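Local coordinates for DUF2235 domain-containing protein (Pseudomonas aeruginosa, PDB 4O5P) that probably hydrolyses membrane phospholipids as a type VI secretion effector of the alpha/beta-hydrolase class, at residues H9-H14 with Y373-V378; I274-L279 with Q408-E413; R330-V335 with W369-A374; L346-R351 with G467-V472. All coordinates share one frame; numbering follows the deposited sequence.

Interaction 1. Residues H9-H14 with Y373-V378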
loop_
_atom_site.group_PDB
_atom_site.type_symbol
_atom_site.label_atom_id
_atom_site.label_comp_id
_atom_site.label_asym_id
_atom_site.label_seq_id
_atom_site.Cartn_x
_atom_site.Cartn_y
_atom_site.Cartn_z
ATOM N N HIS A 9 14.157 14.504 -1.247
ATOM C CA HIS A 9 15.464 14.355 -1.901
ATOM C C HIS A 9 15.504 13.130 -2.801
ATOM O O HIS A 9 14.629 12.258 -2.713
ATOM C CB HIS A 9 16.584 14.234 -0.866
ATOM C CG HIS A 9 16.598 15.338 0.138
ATOM N ND1 HIS A 9 17.291 16.512 -0.057
ATOM C CD2 HIS A 9 15.996 15.452 1.344
ATOM C CE1 HIS A 9 17.116 17.302 0.987
ATOM N NE2 HIS A 9 16.339 16.680 1.854
ATOM N N ILE A 10 16.507 13.081 -3.676
ATOM C CA ILE A 10 16.834 11.858 -4.396
ATOM C C ILE A 10 17.398 10.911 -3.344
ATOM O O ILE A 10 17.980 11.377 -2.351
ATOM C CB ILE A 10 17.912 12.124 -5.480
ATOM C CG1 ILE A 10 17.379 13.076 -6.538
ATOM C CG2 ILE A 10 18.320 10.842 -6.199
ATOM C CD1 ILE A 10 16.107 12.552 -7.218
ATOM N N ALA A 11 17.230 9.602 -3.542
ATOM C CA ALA A 11 17.904 8.603 -2.714
ATOM C C ALA A 11 19.372 8.968 -2.499
ATOM O O ALA A 11 20.016 9.484 -3.407
ATOM C CB ALA A 11 17.821 7.245 -3.365
ATOM N N PRO A 12 19.897 8.711 -1.290
ATOM C CA PRO A 12 21.329 8.925 -1.084
ATOM C C PRO A 12 22.121 7.864 -1.831
ATOM O O PRO A 12 21.558 6.829 -2.201
ATOM C CB PRO A 12 21.500 8.750 0.430
ATOM C CG PRO A 12 20.352 7.875 0.850
ATOM C CD PRO A 12 19.208 8.274 -0.063
ATOM N N THR A 13 23.403 8.124 -2.064
ATOM C CA THR A 13 24.279 7.154 -2.716
ATOM C C THR A 13 24.368 5.955 -1.787
ATOM O O THR A 13 24.204 6.105 -0.576
ATOM C CB THR A 13 25.674 7.761 -2.940
ATOM O OG1 THR A 13 26.470 6.869 -3.722
ATOM C CG2 THR A 13 26.366 8.027 -1.599
ATOM N N HIS A 14 24.573 4.762 -2.330
ATOM C CA HIS A 14 24.651 3.588 -1.468
ATOM C C HIS A 14 26.106 3.284 -1.165
ATOM O O HIS A 14 26.878 3.046 -2.093
ATOM C CB HIS A 14 24.024 2.362 -2.114
ATOM C CG HIS A 14 24.188 1.121 -1.296
ATOM N ND1 HIS A 14 23.432 0.869 -0.172
ATOM C CD2 HIS A 14 25.052 0.083 -1.409
ATOM C CE1 HIS A 14 23.812 -0.279 0.364
ATOM N NE2 HIS A 14 24.793 -0.777 -0.370
ATOM N N TYR A 373 12.318 10.214 0.104
ATOM C CA TYR A 373 13.403 9.942 -0.839
ATOM C C TYR A 373 12.883 9.290 -2.109
ATOM O O TYR A 373 12.094 8.336 -2.044
ATOM C CB TYR A 373 14.440 9.020 -0.207
ATOM C CG TYR A 373 15.323 9.689 0.812
ATOM C CD1 TYR A 373 16.358 10.535 0.420
ATOM C CD2 TYR A 373 15.134 9.459 2.172
ATOM C CE1 TYR A 373 17.188 11.148 1.369
ATOM C CE2 TYR A 373 15.948 10.055 3.110
ATOM C CZ TYR A 373 16.963 10.903 2.706
ATOM O OH TYR A 373 17.766 11.487 3.657
ATOM N N ALA A 374 13.329 9.804 -3.257
ATOM C CA ALA A 374 12.978 9.222 -4.557
ATOM C C ALA A 374 13.924 8.062 -4.880
ATOM O O ALA A 374 15.145 8.225 -4.794
ATOM C CB ALA A 374 13.055 10.266 -5.644
ATOM N N TYR A 375 13.346 6.917 -5.256
ATOM C CA TYR A 375 14.067 5.667 -5.564
ATOM C C TYR A 375 13.696 5.117 -6.956
ATOM O O TYR A 375 12.575 5.294 -7.428
ATOM C CB TYR A 375 13.772 4.581 -4.503
ATOM C CG TYR A 375 14.771 4.565 -3.362
ATOM C CD1 TYR A 375 14.721 5.520 -2.350
ATOM C CD2 TYR A 375 15.774 3.605 -3.305
ATOM C CE1 TYR A 375 15.655 5.516 -1.300
ATOM C CE2 TYR A 375 16.709 3.606 -2.283
ATOM C CZ TYR A 375 16.641 4.558 -1.287
ATOM O OH TYR A 375 17.571 4.540 -0.271
ATOM N N PRO A 376 14.639 4.418 -7.607
ATOM C CA PRO A 376 14.389 3.863 -8.940
ATOM C C PRO A 376 13.598 2.577 -8.835
ATOM O O PRO A 376 13.614 1.945 -7.771
ATOM C CB PRO A 376 15.806 3.560 -9.447
ATOM C CG PRO A 376 16.533 3.189 -8.216
ATOM C CD PRO A 376 16.006 4.133 -7.146
ATOM N N GLY A 377 12.926 2.194 -9.920
ATOM C CA GLY A 377 12.143 0.972 -9.957
ATOM C C GLY A 377 10.656 1.201 -9.803
ATOM O O GLY A 377 10.194 2.321 -9.593
ATOM N N VAL A 378 9.886 0.133 -9.933
ATOM C CA VAL A 378 8.454 0.238 -9.777
ATOM C C VAL A 378 8.099 -0.139 -8.336
ATOM O O VAL A 378 8.990 -0.183 -7.492
ATOM C CB VAL A 378 7.720 -0.602 -10.811
ATOM C CG1 VAL A 378 8.102 -0.089 -12.223
ATOM C CG2 VAL A 378 8.087 -2.061 -10.666
HETATM O O HOH W 1 20.593 4.518 -0.507
#
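Ala11 sets its methyl group over one face of the Tyr375 ring, and Pro12 sets its ring across that of Tyr373, where the N-terminal strand 7-10 joins strand 370-375 as a parallel partner in the central sheet of the alpha/beta-hydrolase fold. The methyl CB of Ala11 stands 3.6 Å from the centroid of the Tyr375 ring and 16° off its normal, a CH-pi contact in which a small residue lets the ring lie close to the backbone. Pro12 meets Tyr373 at about a right angle, its CD 4.1 Å from the ring centroid in an off-centre CH-pi contact. Tyr373 and His9, being paired, share a face of the sheet, and His9 CB lies beside Tyr373 CE1; CG anti to the carbonyl carbon (chi1 -74°) turns the tyrosine ring so that its edge meets Ile10 O. On the other face, Ile10 CD1 packs on Ala374 CB. Two backbone bonds fix the pairing: Ala374 N donates to His9 O, and Ala11 N to Ala374 O. The hydroxyl of Tyr375 also hydrogen-bonds to His409 ND1 of helix 403-416. A water bridges the two segments, 3.0 Å from Pro12 O, to which it donates, and 3.0 Å from Tyr375 OH.

Interaction 2. Residues I274-L279 with Q408-E413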
loop_
_atom_site.group_PDB
_atom_site.type_symbol
_atom_site.label_atom_id
_atom_site.label_comp_id
_atom_site.label_asym_id
_atom_site.label_seq_id
_atom_site.Cartn_x
_atom_site.Cartn_y
_atom_site.Cartn_z
ATOM N N ILE A 274 5.329 7.550 18.662
ATOM C CA ILE A 274 5.896 6.814 17.539
ATOM C C ILE A 274 7.317 7.344 17.317
ATOM O O ILE A 274 7.506 8.413 16.755
ATOM C CB ILE A 274 5.037 6.953 16.257
ATOM C CG1 ILE A 274 3.689 6.236 16.437
ATOM C CG2 ILE A 274 5.787 6.379 15.047
ATOM C CD1 ILE A 274 2.696 6.425 15.270
ATOM N N GLU A 275 8.308 6.607 17.803
ATOM C CA GLU A 275 9.718 6.976 17.658
ATOM C C GLU A 275 10.151 6.950 16.192
ATOM O O GLU A 275 11.054 7.703 15.792
ATOM C CB GLU A 275 10.587 5.992 18.438
ATOM C CG GLU A 275 10.403 6.024 19.951
ATOM C CD GLU A 275 10.718 7.378 20.529
ATOM O OE1 GLU A 275 11.892 7.795 20.456
ATOM O OE2 GLU A 275 9.780 8.045 21.030
ATOM N N PHE A 276 9.518 6.083 15.393
ATOM C CA PHE A 276 9.893 5.955 13.980
ATOM C C PHE A 276 8.757 5.391 13.113
ATOM O O PHE A 276 8.177 4.357 13.426
ATOM C CB PHE A 276 11.141 5.070 13.838
ATOM C CG PHE A 276 11.675 4.984 12.421
ATOM C CD1 PHE A 276 12.566 5.944 11.939
ATOM C CD2 PHE A 276 11.280 3.953 11.574
ATOM C CE1 PHE A 276 13.059 5.873 10.629
ATOM C CE2 PHE A 276 11.756 3.871 10.271
ATOM C CZ PHE A 276 12.648 4.828 9.798
ATOM N N LEU A 277 8.451 6.085 12.022
ATOM C CA LEU A 277 7.460 5.619 11.067
ATOM C C LEU A 277 8.173 5.459 9.714
ATOM O O LEU A 277 8.604 6.448 9.106
ATOM C CB LEU A 277 6.319 6.639 10.973
ATOM C CG LEU A 277 5.127 6.385 10.054
ATOM C CD1 LEU A 277 4.350 5.143 10.521
ATOM C CD2 LEU A 277 4.244 7.627 10.057
ATOM N N GLY A 278 8.357 4.217 9.277
ATOM C CA GLY A 278 9.082 3.964 8.035
ATOM C C GLY A 278 8.157 3.437 6.955
ATOM O O GLY A 278 7.560 2.373 7.112
ATOM N N LEU A 279 8.069 4.166 5.845
ATOM C CA LEU A 279 7.096 3.867 4.803
ATOM C C LEU A 279 7.729 3.656 3.423
ATOM O O LEU A 279 8.608 4.410 2.993
ATOM C CB LEU A 279 6.074 4.993 4.706
ATOM C CG LEU A 279 5.478 5.511 6.006
ATOM C CD1 LEU A 279 4.727 6.801 5.707
ATOM C CD2 LEU A 279 4.581 4.457 6.630
ATOM N N GLN A 408 18.105 -1.584 3.081
ATOM C CA GLN A 408 19.216 -1.203 3.940
ATOM C C GLN A 408 19.026 0.233 4.411
ATOM O O GLN A 408 19.258 0.563 5.595
ATOM C CB GLN A 408 20.557 -1.396 3.225
ATOM C CG GLN A 408 21.000 -2.855 3.162
ATOM C CD GLN A 408 22.509 -3.016 2.967
ATOM O OE1 GLN A 408 23.254 -2.034 2.931
ATOM N NE2 GLN A 408 22.963 -4.267 2.840
ATOM N N HIS A 409 18.533 1.074 3.510
ATOM C CA HIS A 409 18.412 2.475 3.854
ATOM C C HIS A 409 17.441 2.564 5.028
ATOM O O HIS A 409 17.720 3.244 6.034
ATOM C CB HIS A 409 17.950 3.294 2.642
ATOM C CG HIS A 409 17.780 4.758 2.911
ATOM N ND1 HIS A 409 17.349 5.643 1.946
ATOM C CD2 HIS A 409 17.976 5.493 4.036
ATOM C CE1 HIS A 409 17.279 6.857 2.466
ATOM N NE2 HIS A 409 17.646 6.791 3.734
HETATM N N MSE A 410 16.342 1.807 4.934
HETATM C CA MSE A 410 15.278 1.967 5.904
HETATM C C MSE A 410 15.843 1.473 7.212
HETATM O O MSE A 410 15.668 2.107 8.267
HETATM C CB MSE A 410 14.019 1.169 5.504
HETATM C CG MSE A 410 12.856 1.417 6.463
HETATM SE SE MSE A 410 12.203 3.255 6.327
HETATM C CE MSE A 410 11.058 2.982 4.788
ATOM N N TYR A 411 16.610 0.384 7.113
ATOM C CA TYR A 411 17.189 -0.217 8.292
ATOM C C TYR A 411 18.009 0.837 9.016
ATOM O O TYR A 411 17.831 1.061 10.227
ATOM C CB TYR A 411 18.059 -1.410 7.891
ATOM C CG TYR A 411 18.805 -2.033 9.035
ATOM C CD1 TYR A 411 18.242 -3.050 9.791
ATOM C CD2 TYR A 411 20.089 -1.609 9.354
ATOM C CE1 TYR A 411 18.950 -3.628 10.846
ATOM C CE2 TYR A 411 20.790 -2.167 10.390
ATOM C CZ TYR A 411 20.228 -3.167 11.136
ATOM O OH TYR A 411 20.964 -3.701 12.177
ATOM N N ALA A 412 18.854 1.539 8.259
ATOM C CA ALA A 412 19.804 2.452 8.883
ATOM C C ALA A 412 19.019 3.546 9.577
ATOM O O ALA A 412 19.320 3.904 10.732
ATOM C CB ALA A 412 20.767 3.036 7.851
ATOM N N GLU A 413 17.968 4.026 8.905
ATOM C CA GLU A 413 17.187 5.135 9.445
ATOM C C GLU A 413 16.585 4.667 10.748
ATOM O O GLU A 413 16.695 5.351 11.770
ATOM C CB GLU A 413 16.074 5.569 8.473
ATOM C CG GLU A 413 16.596 6.158 7.154
ATOM C CD GLU A 413 16.978 7.608 7.296
ATOM O OE1 GLU A 413 17.276 8.237 6.253
ATOM O OE2 GLU A 413 16.960 8.127 8.448
#
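Phe276 and Gly278 on strand 270-280 face the selenomethionine Met410 on helix 403-416, and the contact is almost wholly apolar. The short segments run antiparallel, their axes 9.6 Å apart, as where a helix packs on the sheet of an alpha/beta fold. The Met-aromatic contact is an edge one: Met410 SE lies in the plane of the Phe276 ring, 3.8 Å from CZ. Phe276 points its CB toward the helix, and with CG anti to the backbone N (chi1 -175°) its ring edge reaches the selenium.

Close van der Waals contacts complete the packing. Met410 bends at chi2 and chi3, which turns its end to the strand: SE rests 3.6 Å from Gly278 CA, and CE lies 3.4 Å from Leu279 O. Glycine suits this place, since it has no side chain to compete with the selenium and the Phe276 ring. The aliphatic part of Glu413 also serves, its CB 3.7 Å from Phe276 CE1.

The polar bonds bypass the strand segment. His409 NE2 donates to Glu413 OE1 (2.9 Å), which accepts through its anti lone pair and sits somewhat out of the plane of the His409 ring. Glu413 OE2 forms a salt bridge with Arg330.

No hydrogen bond joins the two segments, so strand and helix are held by shape and dispersion, while Glu413 presents carbon to the phenyl ring and keeps its charge for Arg330 and His409.

Interaction 3. Residues R330-V335 with W369-A374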
loop_
_atom_site.group_PDB
_atom_site.type_symbol
_atom_site.label_atom_id
_atom_site.label_comp_id
_atom_site.label_asym_id
_atom_site.label_seq_id
_atom_site.Cartn_x
_atom_site.Cartn_y
_atom_site.Cartn_z
ATOM N N ARG A 330 9.875 10.888 14.012
ATOM C CA ARG A 330 10.658 10.639 12.799
ATOM C C ARG A 330 9.856 9.812 11.789
ATOM O O ARG A 330 9.355 8.733 12.117
ATOM C CB ARG A 330 11.947 9.887 13.152
ATOM C CG ARG A 330 12.843 9.535 11.950
ATOM C CD ARG A 330 13.439 10.785 11.305
ATOM N NE ARG A 330 14.403 10.452 10.259
ATOM C CZ ARG A 330 14.811 11.313 9.328
ATOM N NH1 ARG A 330 14.314 12.541 9.301
ATOM N NH2 ARG A 330 15.696 10.943 8.418
ATOM N N CYS A 331 9.753 10.315 10.561
ATOM C CA CYS A 331 9.147 9.544 9.482
ATOM C C CYS A 331 10.007 9.577 8.223
ATOM O O CYS A 331 10.411 10.650 7.763
ATOM C CB CYS A 331 7.740 10.049 9.158
ATOM S SG CYS A 331 6.934 9.147 7.784
ATOM N N VAL A 332 10.299 8.395 7.682
ATOM C CA VAL A 332 11.050 8.278 6.437
ATOM C C VAL A 332 10.166 7.594 5.383
ATOM O O VAL A 332 9.672 6.501 5.621
ATOM C CB VAL A 332 12.314 7.436 6.633
ATOM C CG1 VAL A 332 12.951 7.129 5.276
ATOM C CG2 VAL A 332 13.321 8.141 7.594
ATOM N N HIS A 333 9.969 8.231 4.227
ATOM C CA HIS A 333 9.146 7.645 3.161
ATOM C C HIS A 333 9.962 7.488 1.882
ATOM O O HIS A 333 10.370 8.465 1.281
ATOM C CB HIS A 333 7.959 8.561 2.864
ATOM C CG HIS A 333 6.913 7.951 1.976
ATOM N ND1 HIS A 333 6.039 8.717 1.235
ATOM C CD2 HIS A 333 6.568 6.661 1.744
ATOM C CE1 HIS A 333 5.200 7.927 0.585
ATOM N NE2 HIS A 333 5.502 6.674 0.873
ATOM N N LEU A 334 10.172 6.251 1.465
ATOM C CA LEU A 334 10.904 5.943 0.260
ATOM C C LEU A 334 9.865 5.656 -0.806
ATOM O O LEU A 334 9.001 4.797 -0.600
ATOM C CB LEU A 334 11.764 4.699 0.511
ATOM C CG LEU A 334 12.699 4.795 1.719
ATOM C CD1 LEU A 334 13.587 3.579 1.809
ATOM C CD2 LEU A 334 13.541 6.094 1.685
ATOM N N VAL A 335 9.949 6.367 -1.936
ATOM C CA VAL A 335 8.946 6.255 -2.999
ATOM C C VAL A 335 9.527 5.819 -4.349
ATOM O O VAL A 335 10.685 6.094 -4.654
ATOM C CB VAL A 335 8.148 7.582 -3.165
ATOM C CG1 VAL A 335 7.661 8.097 -1.789
ATOM C CG2 VAL A 335 8.996 8.650 -3.827
ATOM N N TRP A 369 11.149 16.735 10.876
ATOM C CA TRP A 369 11.536 15.367 11.229
ATOM C C TRP A 369 10.951 14.308 10.298
ATOM O O TRP A 369 10.965 13.123 10.644
ATOM C CB TRP A 369 11.127 15.016 12.670
ATOM C CG TRP A 369 11.457 16.060 13.702
ATOM C CD1 TRP A 369 12.462 16.986 13.651
ATOM C CD2 TRP A 369 10.762 16.291 14.933
ATOM N NE1 TRP A 369 12.441 17.768 14.791
ATOM C CE2 TRP A 369 11.408 17.356 15.592
ATOM C CE3 TRP A 369 9.651 15.691 15.548
ATOM C CZ2 TRP A 369 10.975 17.846 16.833
ATOM C CZ3 TRP A 369 9.231 16.175 16.774
ATOM C CH2 TRP A 369 9.892 17.240 17.403
ATOM N N THR A 370 10.439 14.721 9.136
ATOM C CA THR A 370 9.954 13.761 8.137
ATOM C C THR A 370 10.630 14.004 6.784
ATOM O O THR A 370 10.818 15.153 6.382
ATOM C CB THR A 370 8.416 13.793 8.003
ATOM O OG1 THR A 370 7.993 15.027 7.406
ATOM C CG2 THR A 370 7.770 13.664 9.383
ATOM N N VAL A 371 10.996 12.933 6.085
ATOM C CA VAL A 371 11.799 13.068 4.865
ATOM C C VAL A 371 11.301 12.063 3.830
ATOM O O VAL A 371 10.816 10.998 4.193
ATOM C CB VAL A 371 13.324 12.914 5.192
ATOM C CG1 VAL A 371 13.614 11.565 5.834
ATOM C CG2 VAL A 371 14.192 13.129 3.970
ATOM N N GLU A 372 11.366 12.434 2.554
ATOM C CA GLU A 372 10.834 11.620 1.452
ATOM C C GLU A 372 11.942 11.457 0.400
ATOM O O GLU A 372 12.474 12.448 -0.111
ATOM C CB GLU A 372 9.572 12.299 0.870
ATOM C CG GLU A 372 8.840 11.565 -0.283
ATOM C CD GLU A 372 7.392 12.024 -0.423
ATOM O OE1 GLU A 372 7.126 13.073 -1.056
ATOM O OE2 GLU A 372 6.491 11.343 0.102
ATOM N N TYR A 373 12.318 10.214 0.104
ATOM C CA TYR A 373 13.403 9.942 -0.839
ATOM C C TYR A 373 12.883 9.290 -2.109
ATOM O O TYR A 373 12.094 8.336 -2.044
ATOM C CB TYR A 373 14.440 9.020 -0.207
ATOM C CG TYR A 373 15.323 9.689 0.812
ATOM C CD1 TYR A 373 16.358 10.535 0.420
ATOM C CD2 TYR A 373 15.134 9.459 2.172
ATOM C CE1 TYR A 373 17.188 11.148 1.369
ATOM C CE2 TYR A 373 15.948 10.055 3.110
ATOM C CZ TYR A 373 16.963 10.903 2.706
ATOM O OH TYR A 373 17.766 11.487 3.657
ATOM N N ALA A 374 13.329 9.804 -3.257
ATOM C CA ALA A 374 12.978 9.222 -4.557
ATOM C C ALA A 374 13.924 8.062 -4.880
ATOM O O ALA A 374 15.145 8.225 -4.794
ATOM C CB ALA A 374 13.055 10.266 -5.644
HETATM O O HOH W 2 17.662 10.964 6.007
#
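His333 and Glu372 lie side by side on neighbouring parallel strands, pointing the same way, and join through His333 ND1, which donates to Glu372 OE2 at 2.9 Å. The carboxylate uses its anti lone pair, and its plane stands 52° from that of the imidazole. Paired across the strands, both leave the same face, and CG anti to the backbone N in each keeps them alongside. Cys331 CB packs on Thr370 CG2 (3.6 Å) on this face, and Val335 CG1 lies by the Glu372 carboxylate.

The other face is mostly apolar. Leu334 CD2 touches Tyr373 CB at 3.6 Å, and Val332 CG2 lies alongside Val371 CG1. Beta-branched valine suits an extended, buried strand. Arg330 curls back by a bend at chi2 (67°) and lays one face of its guanidinium over Val371 CG1, with NH2 3.4 Å away; its salt-bridge partner Glu413 holds that end in place.

Five backbone bonds set the register beneath these groups, among them Cys331 N to Trp369 O and Val335 N to Tyr373 O, the latter nearly straight at 171°.

A second shell positions the polar groups. Glu372 OE1 hydrogen-bonds to Ser348 OG and Tyr366 OH, and OE2 is also bonded by Ile349 N; His333 NE2 bonds to Thr282 N, which fixes the ring from its far side. The buried carboxylate is thus shared among several partners. Strands 331-336 and 370-375 are the adjacent parallel strands of the central sheet expected of an alpha/beta hydrolase, and Val335 borders a probable Ser-His-Asp triad of Ser237, His379 and Asp281.

Interaction 4. Residues L346-R351 with G467-V472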
loop_
_atom_site.group_PDB
_atom_site.type_symbol
_atom_site.label_atom_id
_atom_site.label_comp_id
_atom_site.label_asym_id
_atom_site.label_seq_id
_atom_site.Cartn_x
_atom_site.Cartn_y
_atom_site.Cartn_z
ATOM N N LEU A 346 0.324 7.138 -5.757
ATOM C CA LEU A 346 1.165 7.392 -4.618
ATOM C C LEU A 346 0.495 8.400 -3.682
ATOM O O LEU A 346 -0.174 9.339 -4.124
ATOM C CB LEU A 346 2.521 7.932 -5.098
ATOM C CG LEU A 346 3.556 8.278 -4.029
ATOM C CD1 LEU A 346 3.970 7.036 -3.220
ATOM C CD2 LEU A 346 4.771 8.921 -4.680
ATOM N N ASP A 347 0.633 8.181 -2.384
ATOM C CA ASP A 347 0.401 9.266 -1.446
ATOM C C ASP A 347 1.734 9.763 -0.910
ATOM O O ASP A 347 2.381 9.098 -0.098
ATOM C CB ASP A 347 -0.519 8.842 -0.290
ATOM C CG ASP A 347 -1.950 9.308 -0.489
ATOM O OD1 ASP A 347 -2.715 8.581 -1.158
ATOM O OD2 ASP A 347 -2.322 10.396 0.024
ATOM N N SER A 348 2.130 10.945 -1.351
ATOM C CA SER A 348 3.292 11.608 -0.770
ATOM C C SER A 348 3.000 11.995 0.690
ATOM O O SER A 348 1.846 12.094 1.092
ATOM C CB SER A 348 3.624 12.852 -1.586
ATOM O OG SER A 348 4.697 13.591 -1.017
ATOM N N ILE A 349 4.037 12.200 1.488
ATOM C CA ILE A 349 3.832 12.698 2.846
ATOM C C ILE A 349 3.948 14.221 2.889
ATOM O O ILE A 349 3.964 14.815 3.975
ATOM C CB ILE A 349 4.832 12.111 3.834
ATOM C CG1 ILE A 349 6.265 12.387 3.380
ATOM C CG2 ILE A 349 4.590 10.617 4.032
ATOM C CD1 ILE A 349 7.285 12.204 4.476
ATOM N N ARG A 350 4.036 14.836 1.708
ATOM C CA ARG A 350 3.969 16.303 1.565
ATOM C C ARG A 350 2.545 16.808 1.813
ATOM O O ARG A 350 1.559 16.151 1.459
ATOM C CB ARG A 350 4.419 16.764 0.160
ATOM C CG ARG A 350 5.028 18.196 0.101
ATOM C CD ARG A 350 5.530 18.543 -1.298
ATOM N NE ARG A 350 4.434 18.805 -2.241
ATOM C CZ ARG A 350 4.558 18.709 -3.558
ATOM N NH1 ARG A 350 5.712 18.323 -4.077
ATOM N NH2 ARG A 350 3.531 18.958 -4.350
ATOM N N ARG A 351 2.440 17.977 2.428
ATOM C CA ARG A 351 1.144 18.558 2.751
ATOM C C ARG A 351 1.299 20.032 3.153
ATOM O O ARG A 351 2.397 20.485 3.501
ATOM C CB ARG A 351 0.493 17.771 3.890
ATOM C CG ARG A 351 0.840 18.288 5.280
ATOM C CD ARG A 351 2.283 18.022 5.713
ATOM N NE ARG A 351 2.491 18.505 7.084
ATOM C CZ ARG A 351 2.834 19.754 7.390
ATOM N NH1 ARG A 351 3.028 20.644 6.420
ATOM N NH2 ARG A 351 2.991 20.121 8.659
ATOM N N GLY A 467 14.740 18.036 -7.495
ATOM C CA GLY A 467 13.596 18.894 -7.735
ATOM C C GLY A 467 12.462 18.400 -6.872
ATOM O O GLY A 467 12.620 17.420 -6.158
ATOM N N PRO A 468 11.308 19.072 -6.934
ATOM C CA PRO A 468 10.152 18.552 -6.194
ATOM C C PRO A 468 9.714 17.226 -6.802
ATOM O O PRO A 468 10.105 16.889 -7.928
ATOM C CB PRO A 468 9.069 19.617 -6.437
ATOM C CG PRO A 468 9.475 20.280 -7.764
ATOM C CD PRO A 468 10.994 20.289 -7.711
ATOM N N LEU A 469 8.887 16.483 -6.087
ATOM C CA LEU A 469 8.490 15.166 -6.565
ATOM C C LEU A 469 7.907 15.163 -7.980
ATOM O O LEU A 469 8.191 14.249 -8.766
ATOM C CB LEU A 469 7.529 14.515 -5.580
ATOM C CG LEU A 469 7.068 13.092 -5.870
ATOM C CD1 LEU A 469 8.265 12.194 -6.185
ATOM C CD2 LEU A 469 6.331 12.576 -4.636
ATOM N N GLU A 470 7.120 16.183 -8.316
ATOM C CA GLU A 470 6.532 16.260 -9.653
ATOM C C GLU A 470 7.586 16.243 -10.770
ATOM O O GLU A 470 7.460 15.507 -11.751
ATOM C CB GLU A 470 5.652 17.509 -9.779
ATOM C CG GLU A 470 4.399 17.495 -8.912
ATOM C CD GLU A 470 4.573 18.168 -7.558
ATOM O OE1 GLU A 470 5.694 18.146 -6.998
ATOM O OE2 GLU A 470 3.564 18.717 -7.044
ATOM N N GLU A 471 8.627 17.047 -10.618
ATOM C CA GLU A 471 9.653 17.127 -11.644
ATOM C C GLU A 471 10.491 15.867 -11.714
ATOM O O GLU A 471 10.939 15.476 -12.806
ATOM C CB GLU A 471 10.563 18.328 -11.389
ATOM C CG GLU A 471 9.859 19.654 -11.592
ATOM C CD GLU A 471 9.427 19.887 -13.032
ATOM O OE1 GLU A 471 9.993 19.272 -13.970
ATOM O OE2 GLU A 471 8.493 20.688 -13.239
ATOM N N VAL A 472 10.715 15.243 -10.555
ATOM C CA VAL A 472 11.479 14.010 -10.513
ATOM C C VAL A 472 10.683 12.928 -11.240
ATOM O O VAL A 472 11.247 12.121 -11.974
ATOM C CB VAL A 472 11.848 13.585 -9.053
ATOM C CG1 VAL A 472 12.307 12.146 -9.005
ATOM C CG2 VAL A 472 12.953 14.483 -8.495
HETATM O O HOH W 3 8.458 17.220 -3.196
#
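The guanidinium of Arg350 and the carboxylate of Glu470 meet edge to edge, their planes 24° apart. Glu470 lies at the end of the guanidinium, gripped by both terminal nitrogens: NH1 donates to OE1 at 2.9 Å and NH2 to OE2 at 2.7 Å. Both bonds are nearly straight, and both acceptors lie in the guanidinium plane, although each oxygen is met on its syn side, some way out of the carboxylate plane. A water in the guanidinium plane, off another side of NH1, accepts from it and from Leu469 N (3.0 Å), tying the arginine to the first turn of helix 469-487. The guanidinium also makes a cation-pi contact with Phe689.

Arg350 reaches the helix with its chain extended through chi2 and then bent at chi3 (73°), while Glu470 bends at chi2 to bring its carboxylate round. NE bonds to Ser364, which helps fix the rotation of the group. Arginine suits this place because its flat, many-handed end can serve a carboxylate and a water at once.

Behind the polar pair, Leu469 CD2 packs on Leu346 CD2 (4.0 Å) and on Ser348 CB (4.1 Å). Ser348 OG accepts from Arg350 N, 3.1 Å away, and since Glu372 already engages it from the sheet side, the bend before the arginine is held there.

Ser348 thus opens an ST turn, and Pro468 separately occupies the N-cap position before the helix. Between them, the bidentate Arg350-Glu470 salt bridge links the catalytic-domain family region to the C-terminal one.

Overall arrangement
Interactions 1, 2 and 3 all reach the central mixed sheet. Interaction 3, a buried interior pair, joins strand 331-336 to 370-375, which interaction 1, only partly buried, extends on the other side with the N-terminal strand; the two share Tyr373 and Ala374. Interaction 2, also buried, brings helix 403-416 onto the next strand, 270-280, and meets interaction 1 through the Tyr375-His409 bond. Interaction 4 is partly buried and joins strand 346-353, of a separate small sheet, to helix 469-487. Chemistry follows place: backbone bonds dominate 3 and join CH-pi contacts in 1, dispersion carries 2, and a salt bridge with a water holds 4. Glu372 links interactions 3 and 4.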